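Local coordinates for protein glycoside hydrolase family 12 (Spirochaeta thermophila, PDB 5LU3) that probably acts as a cellulase, the chain described here being its calcium-binding family 64 carbohydrate-binding module, of the type A class, at residues L8-D13 / Y18-D23; I70-S75 / S79-K84; N48-R53 / H58-A63. One frame throughout, in Å; residues are numbered along the deposited sequence.

Overall arrangement
The three contacts follow one another in series, without nesting or crossing. From the N terminus, contact 1 closes the short connection between strands 10-13 and 16-22, which lie in the two different sheets of a beta-sandwich. Contact 3 comes next, closing over residues 54-57, where strand 55-56 lies, and bringing the loop that holds 58-63 against the turn after strand 48-49. Contact 2, last along the chain, closes the three-residue link 76-78 and again joins the two sheets. Contacts 1 and 2 touch, because each sheet pairs a strand of one with a strand of the other; contact 3 lies apart, its centre 12 to 13 Å from theirs.

Contact 1. Residues L8-D13 / Y18-D23; sequences LPFSYD and YLWKTD
Phe10 drives the edge of its ring onto the indole face of Trp20, and this T-shaped pair is the centre of an aromatic cluster that Tyr12 and Tyr18 complete. The Phe10 ring and the six-membered ring of Trp20 have centroids 4.8 Å apart and planes at 66°. Phe10 CZ stands over the middle of the indole, 3.6 Å from Trp20 CE2. The reach comes from the first torsion of Phe10, which sets CG opposite the backbone N (chi1 178°) and extends the ring toward the facing strand. Below the other indole face lies Tyr18 CB, 3.4 Å from the plane of the Trp20 ring and displaced toward its rim.

Tyr12 can be followed outward. Its CB rests 3.6 Å from Trp20 CH2, and its CG keeps to the same benzo rim of the indole. Farther out the ring turns to Tyr18: Tyr12 CE2 comes within 3.5 Å of Tyr18 CE2, with the planes inclined at 53°. At the tip, Tyr12 OH stands 3.1 Å from Tyr18 OH, the latter bonded to the backbone oxygen of Ala15. A leucine in place of Trp20 would probably open a gap under the Phe10 edge and deprive Tyr12 CB of its neighbour at the indole rim, setting both rings freer to shift.

At the other end, Leu8 CD1 meets Thr22 OG1 at 4.0 Å. That hydroxyl is bonded to Met6 O and to the backbone N of Asp24, which with Asp7 and Asp23 OD1 binds the adjoining calcium.

The chemistry is that of an apolar, aromatic interface between two sheets: a ring edge on an indole face and obliquely set aromatic rings do the joining, the tyrosine hydroxyls meet at one end, and the backbone satisfies the buried Thr22 hydroxyl at the other.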
# COMPACT_ATOMS: atom_id res chain seq x y z
N LEU A 8 -6.95 2.51 6.87
CA LEU A 8 -5.68 2.28 7.55
C LEU A 8 -5.86 2.22 9.06
O LEU A 8 -6.79 2.87 9.60
CB LEU A 8 -4.65 3.35 7.17
CG LEU A 8 -3.78 3.00 5.96
CD1 LEU A 8 -4.46 2.51 4.75
CD2 LEU A 8 -2.88 4.18 5.61
N PRO A 9 -5.00 1.48 9.78
CA PRO A 9 -3.92 0.68 9.23
C PRO A 9 -4.44 -0.56 8.53
O PRO A 9 -5.52 -1.04 8.85
CB PRO A 9 -3.12 0.29 10.47
CG PRO A 9 -4.11 0.32 11.56
CD PRO A 9 -5.05 1.41 11.23
N PHE A 10 -3.66 -1.04 7.56
CA PHE A 10 -4.07 -2.14 6.73
C PHE A 10 -2.89 -3.05 6.48
O PHE A 10 -1.79 -2.58 6.20
CB PHE A 10 -4.61 -1.63 5.39
CG PHE A 10 -5.02 -2.73 4.45
CD1 PHE A 10 -6.24 -3.36 4.61
CD2 PHE A 10 -4.20 -3.12 3.40
CE1 PHE A 10 -6.62 -4.38 3.73
CE2 PHE A 10 -4.59 -4.13 2.53
CZ PHE A 10 -5.78 -4.75 2.70
N SER A 11 -3.10 -4.36 6.57
CA SER A 11 -2.09 -5.29 6.09
C SER A 11 -2.72 -6.46 5.43
O SER A 11 -3.89 -6.72 5.61
CB SER A 11 -1.17 -5.78 7.19
OG SER A 11 -1.88 -6.46 8.17
N TYR A 12 -1.93 -7.11 4.58
CA TYR A 12 -2.41 -8.31 3.92
C TYR A 12 -1.26 -9.33 3.87
O TYR A 12 -0.11 -8.95 3.66
CB TYR A 12 -2.95 -8.04 2.51
CG TYR A 12 -3.66 -9.21 1.96
CD1 TYR A 12 -4.99 -9.44 2.27
CD2 TYR A 12 -2.98 -10.15 1.19
CE1 TYR A 12 -5.65 -10.55 1.80
CE2 TYR A 12 -3.61 -11.27 0.74
CZ TYR A 12 -4.95 -11.47 1.04
OH TYR A 12 -5.61 -12.59 0.59
N ASP A 13 -1.62 -10.60 4.03
CA ASP A 13 -0.68 -11.72 3.95
C ASP A 13 -1.17 -12.77 2.98
O ASP A 13 -2.33 -13.20 3.05
CB ASP A 13 -0.52 -12.34 5.33
CG ASP A 13 0.14 -11.41 6.31
OD1 ASP A 13 1.32 -11.14 6.13
OD2 ASP A 13 -0.56 -10.92 7.23
N TYR A 18 -4.88 -8.46 -5.88
CA TYR A 18 -5.93 -7.69 -5.25
C TYR A 18 -5.83 -6.23 -5.62
O TYR A 18 -4.73 -5.70 -5.86
CB TYR A 18 -5.92 -7.84 -3.71
CG TYR A 18 -5.95 -9.29 -3.30
CD1 TYR A 18 -7.08 -10.06 -3.49
CD2 TYR A 18 -4.80 -9.92 -2.86
CE1 TYR A 18 -7.09 -11.42 -3.16
CE2 TYR A 18 -4.79 -11.27 -2.56
CZ TYR A 18 -5.92 -12.02 -2.71
OH TYR A 18 -5.89 -13.37 -2.41
N LEU A 19 -6.99 -5.58 -5.62
CA LEU A 19 -7.12 -4.13 -5.87
C LEU A 19 -7.79 -3.50 -4.66
O LEU A 19 -8.92 -3.88 -4.32
CB LEU A 19 -7.94 -3.89 -7.12
CG LEU A 19 -7.41 -4.52 -8.39
CD1 LEU A 19 -8.40 -4.29 -9.53
CD2 LEU A 19 -6.05 -3.95 -8.74
N TRP A 20 -7.14 -2.51 -4.05
CA TRP A 20 -7.68 -1.83 -2.87
C TRP A 20 -7.62 -0.33 -3.12
O TRP A 20 -6.76 0.13 -3.85
CB TRP A 20 -6.90 -2.12 -1.62
CG TRP A 20 -6.84 -3.56 -1.25
CD1 TRP A 20 -7.88 -4.38 -1.05
CD2 TRP A 20 -5.66 -4.35 -1.10
NE1 TRP A 20 -7.43 -5.64 -0.73
CE2 TRP A 20 -6.07 -5.64 -0.75
CE3 TRP A 20 -4.30 -4.08 -1.20
CZ2 TRP A 20 -5.14 -6.69 -0.51
CZ3 TRP A 20 -3.38 -5.11 -0.94
CH2 TRP A 20 -3.82 -6.38 -0.60
N LYS A 21 -8.49 0.42 -2.45
CA LYS A 21 -8.37 1.86 -2.47
C LYS A 21 -8.59 2.42 -1.08
O LYS A 21 -9.28 1.81 -0.27
CB LYS A 21 -9.31 2.51 -3.49
CG LYS A 21 -10.78 2.38 -3.19
CD LYS A 21 -11.65 2.98 -4.26
CE LYS A 21 -13.12 2.79 -3.91
NZ LYS A 21 -14.01 3.31 -4.95
N THR A 22 -7.98 3.56 -0.81
CA THR A 22 -8.16 4.24 0.45
C THR A 22 -7.97 5.72 0.26
O THR A 22 -7.24 6.14 -0.62
CB THR A 22 -7.17 3.70 1.52
OG1 THR A 22 -7.44 4.28 2.79
CG2 THR A 22 -5.72 3.93 1.15
N ASP A 23 -8.58 6.50 1.13
CA ASP A 23 -8.27 7.92 1.19
C ASP A 23 -7.53 8.28 2.48
O ASP A 23 -7.51 9.46 2.85
CB ASP A 23 -9.51 8.80 0.96
CG ASP A 23 -10.52 8.71 2.07
OD1 ASP A 23 -10.37 7.86 2.95
OD2 ASP A 23 -11.49 9.52 2.07

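Contact 2. Residues I70-S75 / S79-K84; sequences IHYKGS and SHVEMK
Facing strands of a beta-sandwich meet here through Tyr72 and Val81, strand 70-74 belonging to one sheet and strand 80-84 to the other. Tyr72 and Val81 run alongside one another, pointing opposite ways. Tyr72 CD2 is 3.7 Å from Val81 CG1, while Val81 CB sits at the edge of the ring, in its plane. With CG set opposite the backbone N (chi1 171°), the phenol spans the interior until its OH lies 3.5 Å from Ser79 CB; the hydroxyl itself is bonded to Gly14 O.

Deeper along the strands, Ile70 and Met83 meet tip to tip, Ile70 CD1 and Met83 CE being 3.9 Å apart. Toward the connecting turn the strands converge, and Ser79 OG lies 3.5 Å from Gly74 CA, so tightly that any beta carbon on Gly74 would collide with it. Ser79 OG is held by Asn39 O and Leu76 N.

On the outer side of its strand, His80 NE2 donates to Glu82 OE1 over 2.7 Å at 163°, using the anti side of the carboxylate. Since His80 ND1 bonds to Asp13, the imidazole lies between two carboxylates and may be favoured in its charged form; Trp38 stacks on it.

Strands 16-22 and 42-45 flank 70-74, and strands 10-13 and 33-40 flank 80-84, so the contact lies well inside both sheets.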
# COMPACT_ATOMS: atom_id res chain seq x y z
N ILE A 70 -4.40 0.87 -5.11
CA ILE A 70 -3.31 -0.08 -4.83
C ILE A 70 -3.57 -1.38 -5.56
O ILE A 70 -4.65 -1.96 -5.43
CB ILE A 70 -3.25 -0.34 -3.32
CG1 ILE A 70 -3.10 0.96 -2.53
CG2 ILE A 70 -2.13 -1.32 -3.00
CD1 ILE A 70 -3.92 1.01 -1.29
N HIS A 71 -2.55 -1.84 -6.28
CA HIS A 71 -2.57 -3.14 -6.93
C HIS A 71 -1.47 -3.99 -6.32
O HIS A 71 -0.30 -3.63 -6.36
CB HIS A 71 -2.31 -2.92 -8.41
CG HIS A 71 -2.33 -4.16 -9.24
ND1 HIS A 71 -1.98 -4.12 -10.57
CD2 HIS A 71 -2.59 -5.46 -8.97
CE1 HIS A 71 -2.05 -5.33 -11.09
NE2 HIS A 71 -2.41 -6.16 -10.14
N TYR A 72 -1.90 -5.10 -5.71
CA TYR A 72 -1.02 -6.06 -5.02
C TYR A 72 -1.01 -7.37 -5.79
O TYR A 72 -2.06 -7.86 -6.21
CB TYR A 72 -1.61 -6.33 -3.65
CG TYR A 72 -1.03 -7.43 -2.78
CD1 TYR A 72 -1.30 -8.78 -3.05
CD2 TYR A 72 -0.27 -7.14 -1.66
CE1 TYR A 72 -0.85 -9.78 -2.20
CE2 TYR A 72 0.21 -8.14 -0.81
CZ TYR A 72 -0.08 -9.46 -1.09
OH TYR A 72 0.35 -10.42 -0.22
N LYS A 73 0.17 -7.97 -5.92
CA LYS A 73 0.26 -9.35 -6.39
C LYS A 73 1.40 -10.03 -5.63
O LYS A 73 2.53 -9.50 -5.56
CB LYS A 73 0.47 -9.44 -7.90
CG LYS A 73 0.46 -10.88 -8.42
CD LYS A 73 0.78 -10.97 -9.90
CE LYS A 73 0.70 -12.39 -10.41
NZ LYS A 73 1.71 -13.28 -9.77
N GLY A 74 1.08 -11.20 -5.07
CA GLY A 74 2.07 -12.06 -4.45
C GLY A 74 1.79 -13.50 -4.78
O GLY A 74 0.65 -13.87 -5.08
N SER A 75 2.85 -14.30 -4.77
CA SER A 75 2.76 -15.70 -5.11
C SER A 75 3.08 -16.67 -3.97
O SER A 75 3.11 -17.88 -4.19
CB SER A 75 3.67 -15.98 -6.30
OG SER A 75 3.19 -15.32 -7.45
N SER A 79 4.08 -13.69 1.23
CA SER A 79 3.92 -12.39 0.60
C SER A 79 3.18 -11.46 1.58
O SER A 79 2.26 -11.88 2.27
CB SER A 79 3.11 -12.54 -0.68
OG SER A 79 3.80 -13.24 -1.69
N HIS A 80 3.56 -10.19 1.64
CA HIS A 80 3.04 -9.30 2.66
C HIS A 80 3.09 -7.83 2.23
O HIS A 80 4.07 -7.39 1.65
CB HIS A 80 3.90 -9.47 3.92
CG HIS A 80 3.54 -8.54 5.03
ND1 HIS A 80 2.50 -8.77 5.89
CD2 HIS A 80 4.10 -7.37 5.41
CE1 HIS A 80 2.45 -7.80 6.78
NE2 HIS A 80 3.41 -6.94 6.52
N VAL A 81 2.05 -7.08 2.63
CA VAL A 81 2.10 -5.63 2.62
C VAL A 81 1.55 -5.13 3.95
O VAL A 81 0.68 -5.75 4.57
CB VAL A 81 1.29 -5.02 1.44
CG1 VAL A 81 -0.21 -5.28 1.53
CG2 VAL A 81 1.56 -3.52 1.31
N GLU A 82 2.03 -3.97 4.37
CA GLU A 82 1.45 -3.23 5.50
C GLU A 82 1.50 -1.73 5.23
O GLU A 82 2.43 -1.23 4.60
CB GLU A 82 2.15 -3.55 6.82
CG GLU A 82 3.63 -3.19 6.87
CD GLU A 82 4.37 -3.83 8.01
OE1 GLU A 82 4.14 -5.04 8.26
OE2 GLU A 82 5.20 -3.16 8.64
N MET A 83 0.48 -1.04 5.74
CA MET A 83 0.32 0.41 5.59
C MET A 83 -0.15 0.88 6.93
O MET A 83 -1.27 0.59 7.34
CB MET A 83 -0.71 0.70 4.50
CG MET A 83 -0.50 -0.09 3.24
SD MET A 83 -1.65 0.35 1.95
CE MET A 83 -1.24 -0.90 0.77
N LYS A 84 0.76 1.47 7.70
CA LYS A 84 0.54 1.61 9.14
C LYS A 84 1.46 2.65 9.76
O LYS A 84 2.25 3.30 9.05
CB LYS A 84 0.65 0.23 9.80
CG LYS A 84 1.93 -0.52 9.47
CD LYS A 84 1.99 -1.82 10.24
CE LYS A 84 2.55 -1.62 11.62
NZ LYS A 84 2.57 -2.96 12.29

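Contact 3. Residues N48-R53 / H58-A63; sequences NDYTNR and HQVPPA
Asp49 OD1, gripped twice by Thr51, secures the turn from which Tyr50 reaches across to Val60. The backbone N of Thr51 donates to Asp49 OD1 at 3.0 Å and a nearly straight 170°, making an Asx turn. Thr51 OG1 donates to the same oxygen from the other face of the carboxylate plane. A type II beta turn from Tyr50 to Arg53 follows, closed by the bond from Arg53 N to Tyr50 O.

Fixed at this base, Tyr50 has CG opposite its carbonyl carbon (chi1 -53°), which sends the ring toward Val60. The outer end of the ring lies obliquely across the branches of Val60, with Tyr50 CE2 3.7 Å from Val60 CG1 and Tyr50 CZ 3.8 Å from Val60 CG2. Its hydroxyl also brushes Pro61 CD. A water lying in the ring plane, 2.8 Å from Tyr50 OH, donates to Gln59 O and so bridges the two segments.

Around this surface contact, Ile45 of strand 42-45 and Val55 of strand 55-56 each pack against both Tyr50 and Val60, while Val60 O accepts from Trp68 NE1. The loop is thereby tied to strands of both sheets.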
# COMPACT_ATOMS: atom_id res chain seq x y z
N ASN A 48 2.68 4.06 -9.44
CA ASN A 48 4.04 4.11 -8.97
C ASN A 48 4.42 2.78 -8.38
O ASN A 48 3.66 2.16 -7.62
CB ASN A 48 4.16 5.19 -7.92
CG ASN A 48 3.74 6.52 -8.45
OD1 ASN A 48 4.47 7.14 -9.21
ND2 ASN A 48 2.57 6.96 -8.06
N ASP A 49 5.62 2.35 -8.72
CA ASP A 49 6.16 1.06 -8.30
C ASP A 49 6.81 1.16 -6.92
O ASP A 49 7.83 1.84 -6.75
CB ASP A 49 7.19 0.66 -9.35
CG ASP A 49 7.95 -0.57 -9.04
OD1 ASP A 49 7.62 -1.29 -8.09
OD2 ASP A 49 8.87 -0.83 -9.84
N TYR A 50 6.22 0.44 -5.96
CA TYR A 50 6.76 0.30 -4.60
C TYR A 50 6.94 -1.15 -4.22
O TYR A 50 6.94 -1.50 -3.06
CB TYR A 50 5.88 1.03 -3.59
CG TYR A 50 5.62 2.49 -3.93
CD1 TYR A 50 6.62 3.43 -3.85
CD2 TYR A 50 4.35 2.91 -4.33
CE1 TYR A 50 6.40 4.74 -4.21
CE2 TYR A 50 4.13 4.22 -4.64
CZ TYR A 50 5.15 5.14 -4.57
OH TYR A 50 4.91 6.45 -4.91
N THR A 51 7.18 -2.00 -5.22
CA THR A 51 7.19 -3.43 -4.95
C THR A 51 8.37 -3.77 -4.03
O THR A 51 9.51 -3.59 -4.42
CB THR A 51 7.36 -4.23 -6.25
OG1 THR A 51 6.33 -3.81 -7.17
CG2 THR A 51 7.22 -5.74 -5.99
N ASN A 52 8.08 -4.29 -2.84
CA ASN A 52 9.08 -4.71 -1.87
C ASN A 52 10.00 -3.58 -1.40
O ASN A 52 11.16 -3.82 -1.04
CB ASN A 52 9.90 -5.89 -2.41
CG ASN A 52 9.04 -7.08 -2.77
OD1 ASN A 52 8.06 -7.37 -2.10
ND2 ASN A 52 9.38 -7.75 -3.86
N ARG A 53 9.45 -2.36 -1.34
CA ARG A 53 10.20 -1.18 -0.94
C ARG A 53 9.44 -0.42 0.13
O ARG A 53 8.23 -0.32 0.10
CB ARG A 53 10.45 -0.26 -2.14
CG ARG A 53 11.30 -0.92 -3.20
CD ARG A 53 11.50 -0.04 -4.43
NE ARG A 53 12.30 -0.74 -5.42
CZ ARG A 53 13.62 -0.65 -5.58
NH1 ARG A 53 14.37 0.21 -4.90
NH2 ARG A 53 14.20 -1.40 -6.52
N HIS A 58 3.34 9.89 2.80
CA HIS A 58 3.38 11.24 2.26
C HIS A 58 4.24 11.35 1.03
O HIS A 58 4.17 12.37 0.33
CB HIS A 58 3.85 12.25 3.33
CG HIS A 58 5.30 12.19 3.63
ND1 HIS A 58 5.83 11.54 4.72
CD2 HIS A 58 6.35 12.69 2.95
CE1 HIS A 58 7.15 11.64 4.70
NE2 HIS A 58 7.49 12.30 3.61
N GLN A 59 5.04 10.34 0.72
CA GLN A 59 5.82 10.31 -0.53
C GLN A 59 5.02 9.82 -1.74
O GLN A 59 5.46 9.99 -2.87
CB GLN A 59 7.05 9.42 -0.37
CG GLN A 59 8.03 9.92 0.67
CD GLN A 59 9.26 9.03 0.75
OE1 GLN A 59 9.19 7.92 1.30
NE2 GLN A 59 10.35 9.48 0.19
N VAL A 60 3.86 9.21 -1.49
CA VAL A 60 3.05 8.59 -2.53
C VAL A 60 2.00 9.58 -2.98
O VAL A 60 1.08 9.93 -2.21
CB VAL A 60 2.38 7.29 -2.04
CG1 VAL A 60 1.66 6.63 -3.19
CG2 VAL A 60 3.40 6.34 -1.41
N PRO A 61 2.09 10.05 -4.24
CA PRO A 61 1.08 11.00 -4.68
C PRO A 61 -0.31 10.41 -4.72
O PRO A 61 -0.47 9.26 -5.16
CB PRO A 61 1.54 11.37 -6.10
CG PRO A 61 2.99 10.95 -6.18
CD PRO A 61 3.08 9.77 -5.29
N PRO A 62 -1.31 11.16 -4.24
CA PRO A 62 -2.68 10.70 -4.42
C PRO A 62 -3.08 10.80 -5.89
O PRO A 62 -2.42 11.46 -6.69
CB PRO A 62 -3.50 11.72 -3.60
CG PRO A 62 -2.69 12.96 -3.67
CD PRO A 62 -1.26 12.50 -3.62
N ALA A 63 -4.19 10.19 -6.23
CA ALA A 63 -4.82 10.43 -7.52
C ALA A 63 -5.57 11.75 -7.43
O ALA A 63 -5.70 12.36 -6.37
CB ALA A 63 -5.76 9.29 -7.86
O HOH W 1 6.99 8.15 -4.30